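Local coordinates for protein D-glycero-beta-D-manno-heptose-1,7-bisphosphate 7-phosphatase (Mesorhizobium loti, PDB 2O2X) that removes the C-7 phosphate of D-glycero-beta-D-manno-heptose 1,7-bisphosphate, a magnesium-dependent step in making the ADP-heptose precursor, at residues R100-E103 and L104-E107; G203-L206 and A207-T211. One frame throughout, in Å; residues are numbered along the deposited sequence.

Contact 1: residues R100-E103 and L104-E107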
ATOM      1  N   ARG A 100      -1.891   1.303  15.214  1.00 10.83           N
ATOM      2  CA  ARG A 100      -2.419   2.647  15.460  1.00 10.63           C
ATOM      3  C   ARG A 100      -3.011   3.265  14.175  1.00 10.22           C
ATOM      4  O   ARG A 100      -4.074   3.887  14.188  1.00 11.27           O
ATOM      5  CB  ARG A 100      -1.348   3.565  16.098  1.00 11.78           C
ATOM      6  CG  ARG A 100      -1.789   4.983  16.316  1.00 13.18           C
ATOM      7  CD  ARG A 100      -2.974   5.070  17.216  1.00 14.70           C
ATOM      8  NE  ARG A 100      -3.285   6.445  17.607  1.00 15.56           N
ATOM      9  CZ  ARG A 100      -4.409   6.803  18.227  1.00 19.08           C
ATOM     10  NH1 ARG A 100      -5.342   5.917  18.517  1.00 24.77           N
ATOM     11  NH2 ARG A 100      -4.604   8.075  18.535  1.00 25.71           N
ATOM     12  N   VAL A 101      -2.348   3.051  13.044  1.00  9.20           N
ATOM     13  CA  VAL A 101      -2.869   3.543  11.762  1.00  9.99           C
ATOM     14  C   VAL A 101      -4.229   2.906  11.509  1.00 10.24           C
ATOM     15  O   VAL A 101      -5.182   3.601  11.171  1.00 11.16           O
ATOM     16  CB  VAL A 101      -1.872   3.264  10.588  1.00 10.62           C
ATOM     17  CG1 VAL A 101      -2.519   3.525   9.256  1.00 10.56           C
ATOM     18  CG2 VAL A 101      -0.596   4.122  10.730  1.00 10.56           C
ATOM     19  N   LEU A 102      -4.329   1.589  11.673  1.00 10.16           N
ATOM     20  CA  LEU A 102      -5.607   0.889  11.438  1.00 10.90           C
ATOM     21  C   LEU A 102      -6.703   1.340  12.425  1.00 11.87           C
ATOM     22  O   LEU A 102      -7.870   1.458  12.046  1.00 12.32           O
ATOM     23  CB  LEU A 102      -5.439  -0.637  11.455  1.00 12.69           C
ATOM     24  CG  LEU A 102      -4.478  -1.198  10.390  1.00 18.11           C
ATOM     25  CD1 LEU A 102      -4.571  -2.705  10.290  1.00 19.83           C
ATOM     26  CD2 LEU A 102      -4.626  -0.570   9.015  1.00 21.05           C
ATOM     27  N   GLU A 103      -6.322   1.614  13.669  1.00 11.52           N
ATOM     28  CA  GLU A 103      -7.282   2.162  14.654  1.00 12.74           C
ATOM     29  C   GLU A 103      -7.808   3.531  14.268  1.00 12.82           C
ATOM     30  O   GLU A 103      -9.018   3.792  14.337  1.00 12.15           O
ATOM     31  CB  GLU A 103      -6.654   2.202  16.052  1.00 13.48           C
ATOM     32  CG  GLU A 103      -7.530   2.847  17.110  1.00 18.57           C
ATOM     33  CD  GLU A 103      -8.934   2.234  17.242  1.00 32.68           C
ATOM     34  OE1 GLU A 103      -9.157   1.062  16.847  1.00 29.85           O
ATOM     35  OE2 GLU A 103      -9.821   2.948  17.769  1.00 37.55           O
ATOM     36  N   LEU A 104      -6.914   4.407  13.829  1.00 12.11           N
ATOM     37  CA  LEU A 104      -7.350   5.718  13.370  1.00 12.17           C
ATOM     38  C   LEU A 104      -8.263   5.620  12.150  1.00 11.47           C
ATOM     39  O   LEU A 104      -9.246   6.364  12.014  1.00 12.16           O
ATOM     40  CB  LEU A 104      -6.155   6.622  13.089  1.00 10.94           C
ATOM     41  CG  LEU A 104      -5.369   7.060  14.329  1.00 14.05           C
ATOM     42  CD1 LEU A 104      -4.072   7.667  13.904  1.00 14.76           C
ATOM     43  CD2 LEU A 104      -6.199   8.031  15.139  1.00 19.50           C
ATOM     44  N   LEU A 105      -7.966   4.703  11.239  1.00 10.04           N
ATOM     45  CA  LEU A 105      -8.825   4.478  10.088  1.00 10.80           C
ATOM     46  C   LEU A 105     -10.209   3.971  10.523  1.00 11.64           C
ATOM     47  O   LEU A 105     -11.241   4.385   9.996  1.00 12.89           O
ATOM     48  CB  LEU A 105      -8.181   3.480   9.133  1.00 11.71           C
ATOM     49  CG  LEU A 105      -6.956   3.933   8.342  1.00 10.65           C
ATOM     50  CD1 LEU A 105      -6.421   2.783   7.497  1.00 12.57           C
ATOM     51  CD2 LEU A 105      -7.251   5.142   7.489  1.00 10.69           C
ATOM     52  N   ARG A 106     -10.223   3.053  11.476  1.00 11.56           N
ATOM     53  CA  ARG A 106     -11.487   2.555  12.046  1.00 13.36           C
ATOM     54  C   ARG A 106     -12.342   3.693  12.591  1.00 13.68           C
ATOM     55  O   ARG A 106     -13.555   3.719  12.381  1.00 15.25           O
ATOM     56  CB  ARG A 106     -11.221   1.541  13.159  1.00 13.68           C
ATOM     57  CG  ARG A 106     -12.494   0.788  13.599  1.00 14.98           C
ATOM     58  CD  ARG A 106     -12.325   0.019  14.897  1.00 20.56           C
ATOM     59  NE  ARG A 106     -12.076   0.889  16.053  1.00 28.51           N
ATOM     60  CZ  ARG A 106     -13.011   1.579  16.715  1.00 36.23           C
ATOM     61  NH1 ARG A 106     -14.292   1.522  16.365  1.00 38.99           N
ATOM     62  NH2 ARG A 106     -12.662   2.340  17.749  1.00 40.61           N
ATOM     63  N   GLU A 107     -11.703   4.639  13.263  1.00 15.19           N
ATOM     64  CA  GLU A 107     -12.414   5.791  13.821  1.00 16.57           C
ATOM     65  C   GLU A 107     -13.004   6.689  12.746  1.00 16.35           C
ATOM     66  O   GLU A 107     -13.941   7.425  13.009  1.00 17.62           O
ATOM     67  CB  GLU A 107     -11.492   6.590  14.727  1.00 16.25           C
ATOM     68  CG  GLU A 107     -11.161   5.846  16.016  1.00 17.29           C
ATOM     69  CD  GLU A 107     -10.100   6.536  16.850  1.00 23.01           C
ATOM     70  OE1 GLU A 107      -9.695   7.670  16.516  1.00 37.20           O
ATOM     71  OE2 GLU A 107      -9.652   5.943  17.857  1.00 37.39           O
TER

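Contact 2: residues G203-L206 and A207-T211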
ATOM      1  N   GLY A 203     -10.609  13.150  -7.528  1.00 10.50           N
ATOM      2  CA  GLY A 203     -11.792  12.730  -8.274  1.00 10.89           C
ATOM      3  C   GLY A 203     -11.505  11.741  -9.371  1.00 12.08           C
ATOM      4  O   GLY A 203     -12.292  10.831  -9.591  1.00 11.74           O
ATOM      5  N   ASP A 204     -10.401  11.953 -10.089  1.00 10.27           N
ATOM      6  CA  ASP A 204      -9.983  11.031 -11.143  1.00 11.92           C
ATOM      7  C   ASP A 204      -9.736   9.663 -10.530  1.00 11.91           C
ATOM      8  O   ASP A 204     -10.129   8.641 -11.081  1.00 11.44           O
ATOM      9  CB  ASP A 204      -8.703  11.493 -11.861  1.00 13.14           C
ATOM     10  CG  ASP A 204      -8.832  12.875 -12.513  1.00 19.48           C
ATOM     11  OD1 ASP A 204      -9.916  13.195 -13.029  1.00 19.69           O
ATOM     12  OD2 ASP A 204      -7.839  13.638 -12.485  1.00 20.29           O
ATOM     13  N   LEU A 205      -9.012   9.630  -9.413  1.00 10.71           N
ATOM     14  CA  LEU A 205      -8.782   8.364  -8.735  1.00  9.35           C
ATOM     15  C   LEU A 205     -10.078   7.679  -8.277  1.00  8.53           C
ATOM     16  O   LEU A 205     -10.249   6.473  -8.486  1.00  8.36           O
ATOM     17  CB  LEU A 205      -7.833   8.566  -7.537  1.00  9.56           C
ATOM     18  CG  LEU A 205      -7.672   7.424  -6.540  1.00  9.47           C
ATOM     19  CD1 LEU A 205      -7.095   6.236  -7.267  1.00  8.59           C
ATOM     20  CD2 LEU A 205      -6.794   7.824  -5.364  1.00 10.64           C
ATOM     21  N   LEU A 206     -10.986   8.441  -7.666  1.00  9.60           N
ATOM     22  CA  LEU A 206     -12.249   7.890  -7.193  1.00  9.95           C
ATOM     23  C   LEU A 206     -13.057   7.333  -8.360  1.00 12.26           C
ATOM     24  O   LEU A 206     -13.648   6.266  -8.225  1.00 12.33           O
ATOM     25  CB  LEU A 206     -13.078   8.888  -6.363  1.00 11.28           C
ATOM     26  CG  LEU A 206     -12.375   9.466  -5.129  1.00 10.15           C
ATOM     27  CD1 LEU A 206     -13.385  10.158  -4.241  1.00 11.69           C
ATOM     28  CD2 LEU A 206     -11.637   8.401  -4.323  1.00  9.71           C
ATOM     29  N   ALA A 207     -13.071   8.025  -9.494  1.00 11.18           N
ATOM     30  CA  ALA A 207     -13.785   7.505 -10.658  1.00 13.61           C
ATOM     31  C   ALA A 207     -13.195   6.176 -11.089  1.00 12.84           C
ATOM     32  O   ALA A 207     -13.917   5.222 -11.441  1.00 13.44           O
ATOM     33  CB  ALA A 207     -13.739   8.496 -11.798  1.00 13.93           C
ATOM     34  N   ALA A 208     -11.872   6.079 -11.054  1.00 11.14           N
ATOM     35  CA  ALA A 208     -11.191   4.840 -11.459  1.00 10.39           C
ATOM     36  C   ALA A 208     -11.527   3.661 -10.521  1.00 12.35           C
ATOM     37  O   ALA A 208     -11.713   2.533 -10.984  1.00 14.88           O
ATOM     38  CB  ALA A 208      -9.707   5.084 -11.528  1.00 10.70           C
ATOM     39  N   ILE A 209     -11.630   3.931  -9.222  1.00 11.84           N
ATOM     40  CA  ILE A 209     -11.987   2.909  -8.231  1.00 12.27           C
ATOM     41  C   ILE A 209     -13.440   2.491  -8.440  1.00 15.26           C
ATOM     42  O   ILE A 209     -13.746   1.300  -8.459  1.00 15.98           O
ATOM     43  CB  ILE A 209     -11.812   3.432  -6.803  1.00 11.28           C
ATOM     44  CG1 ILE A 209     -10.335   3.680  -6.511  1.00 10.67           C
ATOM     45  CG2 ILE A 209     -12.377   2.433  -5.796  1.00 11.83           C
ATOM     46  CD1 ILE A 209     -10.063   4.497  -5.277  1.00 12.48           C
ATOM     47  N   GLU A 210     -14.322   3.473  -8.624  1.00 15.30           N
ATOM     48  CA  GLU A 210     -15.758   3.200  -8.800  1.00 18.32           C
ATOM     49  C   GLU A 210     -16.043   2.315 -10.011  1.00 21.34           C
ATOM     50  O   GLU A 210     -16.920   1.446  -9.947  1.00 23.96           O
ATOM     51  CB  GLU A 210     -16.552   4.507  -8.919  1.00 17.90           C
ATOM     52  CG  GLU A 210     -16.682   5.337  -7.632  1.00 23.95           C
ATOM     53  CD  GLU A 210     -17.679   4.770  -6.619  1.00 34.36           C
ATOM     54  OE1 GLU A 210     -18.095   3.597  -6.752  1.00 40.11           O
ATOM     55  OE2 GLU A 210     -18.037   5.517  -5.675  1.00 34.56           O
ATOM     56  N   THR A 211     -15.302   2.502 -11.099  1.00 22.21           N
ATOM     57  CA  THR A 211     -15.518   1.662 -12.288  1.00 23.78           C
ATOM     58  C   THR A 211     -15.253   0.190 -11.972  1.00 25.19           C
ATOM     59  O   THR A 211     -15.861  -0.699 -12.570  1.00 26.88           O
ATOM     60  CB  THR A 211     -14.655   2.064 -13.498  1.00 26.90           C
ATOM     61  OG1 THR A 211     -13.273   1.855 -13.207  1.00 32.89           O
ATOM     62  CG2 THR A 211     -14.878   3.496 -13.873  1.00 26.28           C
TER

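Contact 1: residues R100-E103 and L104-E107
Glu103 and Arg106 pair along the last turns of helix 91-107 in the HAD-like phosphatase fold, in an i to i+3 salt bridge on the polar side of an amphipathic helix. The two side chains lie alongside each other and point the same way. Arg106 grips the carboxylate side-on with two nitrogens: its NE reaches Glu103 OE1 at 3.0 Å in a nearly straight bond (174°), and its NH2 reaches Glu103 OE2 at 2.9 Å. Both oxygens are approached from their syn side, but the carboxylate and guanidinium planes are turned 37° apart, a skewed version of the flat bidentate pair. The bend at chi3 of Arg106 swings NE and NH2 round to face the Glu103 carboxylate.

One turn earlier, Arg100 lays its guanidinium over Leu104. The Leu104 methyl CD2 sits over the centre of one face, 3.8 Å from Arg100 CZ, so the apolar branch covers the flat group. Arg100 NH1 also lies 4.4 Å from Glu107 OE2, too far for a salt bridge.

On the inner side, Leu102 CD2 meets Leu105 CD1 at 4.1 Å. Leu105 continues onto Leu62 and Ile65 of helix 62-71, while Val101 packs on Ile55 and comes within about 4 Å, side chain to side chain, of Arg38, a probable substrate-binding residue. Four i to i+4 backbone bonds run beneath these side chains.

Where the polar groups crowd, the two carboxylates stand 79° apart in plane and Glu103 OE2 is only 3.0 Å from Glu107 OE2, a like-charge approach that the neighbouring guanidinium of Arg106 probably eases through its NH2 on Glu103 OE2.

Contact 2: residues G203-L206 and A207-T211
Leu205 and Ile209, one turn apart on helix 199-211, form the tight side of this contact. The Ile209 methyl CD1 lies 4.0 Å from both CG and CD1 of Leu205, the two branched chains crossing at an angle. With Leu205 CG anti to the backbone N, the turn at chi2 (62°) carries CD1 forward along the helix toward that methyl. Leu206 adds a looser touch from the neighbouring position, its CD2 being 4.3 Å from Ile209 CD1. The buried pair also faces the rest of the fold: Leu205 reaches Ala64 of helix 62-71 and Val160 and Trp179 of the sheet, and Ile209 rests on Thr67 and Leu158.

The solvent side is sparse by contrast. Ala207 offers just a methyl, and its CB has Gly203 O as its nearest neighbour at 3.5 Å. The Asp204 side chain sets off away from the following turn, and Glu210 brings its CG nearest to Leu206 O, at 3.2 Å. Near the helix end the Thr211 hydroxyl OG1 donates to Ala208 O at 2.8 Å, well off the direction of the carbonyl bond (C=O...donor angle 127°).

Regular i to i+4 backbone bonds join the turns. With one face buried and the other exposed, this is an amphipathic helix flanking the central sheet of a Rossmann-like HAD fold.

In the fold
Contact 1 closes before contact 2 opens along the chain, and each lies within a single helix, 91-107 and 199-211 respectively. Their centres are 23 Å apart and their nearest atoms about 13 Å, with no touch. Helix 62-71 connects them indirectly: Leu62 and Ile65 meet contact 1, whereas Ala64 and Thr67 meet contact 2. The parallel strands of the central sheet, with 34-36 in the middle, carry the probable nucleophile Asp37 just beyond a strand end. Contact 1 approaches this site through Val101, while Leu205 of contact 2 stays about 11 Å from Asp37, side chain to side chain, so contact 2 is structural packing.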